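Local coordinates for viral structural protein 4 (Bombyx mori cytoplasmic polyhedrosis virus, PDB 6TZ0) that binds GTP at a P-loop-like site and probably assists the viral RNA-dependent RNA polymerase in transcribing the double-stranded RNA genome, at residues 166-169 with 170-174. Numbering follows the deposited sequence.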
ATOM      1  N   SER B 166     -23.477 -13.968  19.859  1.00 28.86           N
ATOM      2  CA  SER B 166     -22.546 -14.914  19.259  1.00 28.86           C
ATOM      3  C   SER B 166     -23.239 -16.178  18.779  1.00 28.86           C
ATOM      4  O   SER B 166     -22.712 -16.863  17.900  1.00 28.86           O
ATOM      5  CB  SER B 166     -21.452 -15.282  20.252  1.00 28.86           C
ATOM      6  OG  SER B 166     -21.988 -16.022  21.326  1.00 28.86           O
ATOM      7  N   LEU B 167     -24.401 -16.500  19.331  1.00 27.71           N
ATOM      8  CA  LEU B 167     -25.112 -17.726  19.021  1.00 27.71           C
ATOM      9  C   LEU B 167     -26.212 -17.536  17.993  1.00 27.71           C
ATOM     10  O   LEU B 167     -26.930 -18.493  17.698  1.00 27.71           O
ATOM     11  CB  LEU B 167     -25.697 -18.316  20.300  1.00 27.71           C
ATOM     12  CG  LEU B 167     -24.631 -18.754  21.297  1.00 27.71           C
ATOM     13  CD1 LEU B 167     -25.251 -19.140  22.612  1.00 27.71           C
ATOM     14  CD2 LEU B 167     -23.840 -19.907  20.726  1.00 27.71           C
ATOM     15  N   ILE B 168     -26.373 -16.335  17.459  1.00 26.42           N
ATOM     16  CA  ILE B 168     -27.378 -16.115  16.415  1.00 26.42           C
ATOM     17  C   ILE B 168     -26.905 -16.779  15.127  1.00 26.42           C
ATOM     18  O   ILE B 168     -25.715 -16.673  14.785  1.00 26.42           O
ATOM     19  CB  ILE B 168     -27.623 -14.614  16.223  1.00 26.42           C
ATOM     20  CG1 ILE B 168     -28.252 -14.011  17.479  1.00 26.42           C
ATOM     21  CG2 ILE B 168     -28.517 -14.338  15.039  1.00 26.42           C
ATOM     22  CD1 ILE B 168     -28.352 -12.503  17.455  1.00 26.42           C
ATOM     23  N   PRO B 169     -27.766 -17.513  14.420  1.00 26.70           N
ATOM     24  CA  PRO B 169     -27.375 -18.122  13.144  1.00 26.70           C
ATOM     25  C   PRO B 169     -27.045 -17.084  12.083  1.00 26.70           C
ATOM     26  O   PRO B 169     -27.334 -15.894  12.212  1.00 26.70           O
ATOM     27  CB  PRO B 169     -28.613 -18.929  12.754  1.00 26.70           C
ATOM     28  CG  PRO B 169     -29.292 -19.195  14.021  1.00 26.70           C
ATOM     29  CD  PRO B 169     -29.074 -18.003  14.874  1.00 26.70           C
ATOM     30  N   ASN B 170     -26.429 -17.567  11.004  1.00 29.85           N
ATOM     31  CA  ASN B 170     -25.942 -16.668   9.965  1.00 29.85           C
ATOM     32  C   ASN B 170     -27.082 -16.063   9.161  1.00 29.85           C
ATOM     33  O   ASN B 170     -27.038 -14.876   8.826  1.00 29.85           O
ATOM     34  CB  ASN B 170     -24.975 -17.404   9.041  1.00 29.85           C
ATOM     35  CG  ASN B 170     -23.643 -17.677   9.693  1.00 29.85           C
ATOM     36  OD1 ASN B 170     -23.101 -16.832  10.397  1.00 29.85           O
ATOM     37  ND2 ASN B 170     -23.101 -18.859   9.455  1.00 29.85           N
ATOM     38  N   TYR B 171     -28.110 -16.855   8.850  1.00 28.05           N
ATOM     39  CA  TYR B 171     -29.218 -16.351   8.044  1.00 28.05           C
ATOM     40  C   TYR B 171     -30.049 -15.314   8.793  1.00 28.05           C
ATOM     41  O   TYR B 171     -30.563 -14.372   8.178  1.00 28.05           O
ATOM     42  CB  TYR B 171     -30.080 -17.518   7.544  1.00 28.05           C
ATOM     43  CG  TYR B 171     -30.554 -18.490   8.604  1.00 28.05           C
ATOM     44  CD1 TYR B 171     -31.721 -18.262   9.319  1.00 28.05           C
ATOM     45  CD2 TYR B 171     -29.834 -19.643   8.883  1.00 28.05           C
ATOM     46  CE1 TYR B 171     -32.151 -19.144  10.287  1.00 28.05           C
ATOM     47  CE2 TYR B 171     -30.258 -20.531   9.845  1.00 28.05           C
ATOM     48  CZ  TYR B 171     -31.414 -20.273  10.543  1.00 28.05           C
ATOM     49  OH  TYR B 171     -31.839 -21.156  11.504  1.00 28.05           O
ATOM     50  N   ILE B 172     -30.140 -15.428  10.118  1.00 26.62           N
ATOM     51  CA  ILE B 172     -30.804 -14.392  10.902  1.00 26.62           C
ATOM     52  C   ILE B 172     -29.996 -13.097  10.874  1.00 26.62           C
ATOM     53  O   ILE B 172     -30.563 -12.004  10.756  1.00 26.62           O
ATOM     54  CB  ILE B 172     -31.063 -14.895  12.333  1.00 26.62           C
ATOM     55  CG1 ILE B 172     -31.962 -16.124  12.298  1.00 26.62           C
ATOM     56  CG2 ILE B 172     -31.725 -13.831  13.186  1.00 26.62           C
ATOM     57  CD1 ILE B 172     -33.319 -15.863  11.693  1.00 26.62           C
ATOM     58  N   ASN B 173     -28.665 -13.204  10.929  1.00 26.66           N
ATOM     59  CA  ASN B 173     -27.803 -12.036  10.767  1.00 26.66           C
ATOM     60  C   ASN B 173     -27.941 -11.413   9.388  1.00 26.66           C
ATOM     61  O   ASN B 173     -27.809 -10.194   9.246  1.00 26.66           O
ATOM     62  CB  ASN B 173     -26.342 -12.410  10.996  1.00 26.66           C
ATOM     63  CG  ASN B 173     -26.026 -12.667  12.440  1.00 26.66           C
ATOM     64  OD1 ASN B 173     -26.494 -11.959  13.325  1.00 26.66           O
ATOM     65  ND2 ASN B 173     -25.213 -13.678  12.693  1.00 26.66           N
ATOM     66  N   GLN B 174     -28.186 -12.231   8.364  1.00 28.99           N
ATOM     67  CA  GLN B 174     -28.466 -11.699   7.036  1.00 28.99           C
ATOM     68  C   GLN B 174     -29.800 -10.967   7.001  1.00 28.99           C
ATOM     69  O   GLN B 174     -29.958 -10.003   6.246  1.00 28.99           O
ATOM     70  CB  GLN B 174     -28.447 -12.834   6.017  1.00 28.99           C
ATOM     71  CG  GLN B 174     -27.097 -13.500   5.905  1.00 28.99           C
ATOM     72  CD  GLN B 174     -27.124 -14.765   5.091  1.00 28.99           C
ATOM     73  OE1 GLN B 174     -28.140 -15.125   4.510  1.00 28.99           O
ATOM     74  NE2 GLN B 174     -26.020 -15.487   5.104  1.00 28.99           N
TER
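Pro169 lies against the ring of Tyr171: its CB is the bump, held over one face and offset toward the rim, 4.0 Å from the ring centroid and 23° off the normal. This CH-pi contact comes closest at CE2 of Tyr171, 3.7 Å from Pro169 CB, while the hydroxyl oxygen of Tyr171 lies 4.1 Å from Pro169 CG. Tyr171 can fold back this far because its CG sits between the backbone N and the carbonyl carbon (chi1 52°), a setting that swings the phenol back toward the start of the helix. Leu56 and Ala57 of helix 41-60 also pack on Tyr171.

Further round the turn, the CG2 methyl of Ile168 sits between two neighbours. Ile172 CG2 meets it at 3.7 Å, the two side chains crossing at about a right angle, and Asn173 OD1 lies 3.6 Å from the same methyl. The CG1 arm of Ile172 leads away from this meeting point. Ala3, in the N-terminal loop, touches both isoleucines.

These packed side chains wrap the N-terminus of helix 170-176, where the chain turns after the short helix 162-166 and Pro169 takes the N-cap position. The proline carbonyl accepts the first helical i to i+4 bond, from Asn173 N to Pro169 O at 3.3 Å, with an N-H...O angle of 160°. Asn173 ND2 also comes near that oxygen, but at a poor angle for bonding. Asn173 ND2 has instead a weak hydrogen bond to Thr462 OG1 of the RNA-dependent RNA polymerase chain, Asn170 OD1 is hydrogen-bonded to the same hydroxyl, and Arg458 and Arg461 of that chain pack on Asn170 and Asn173 respectively.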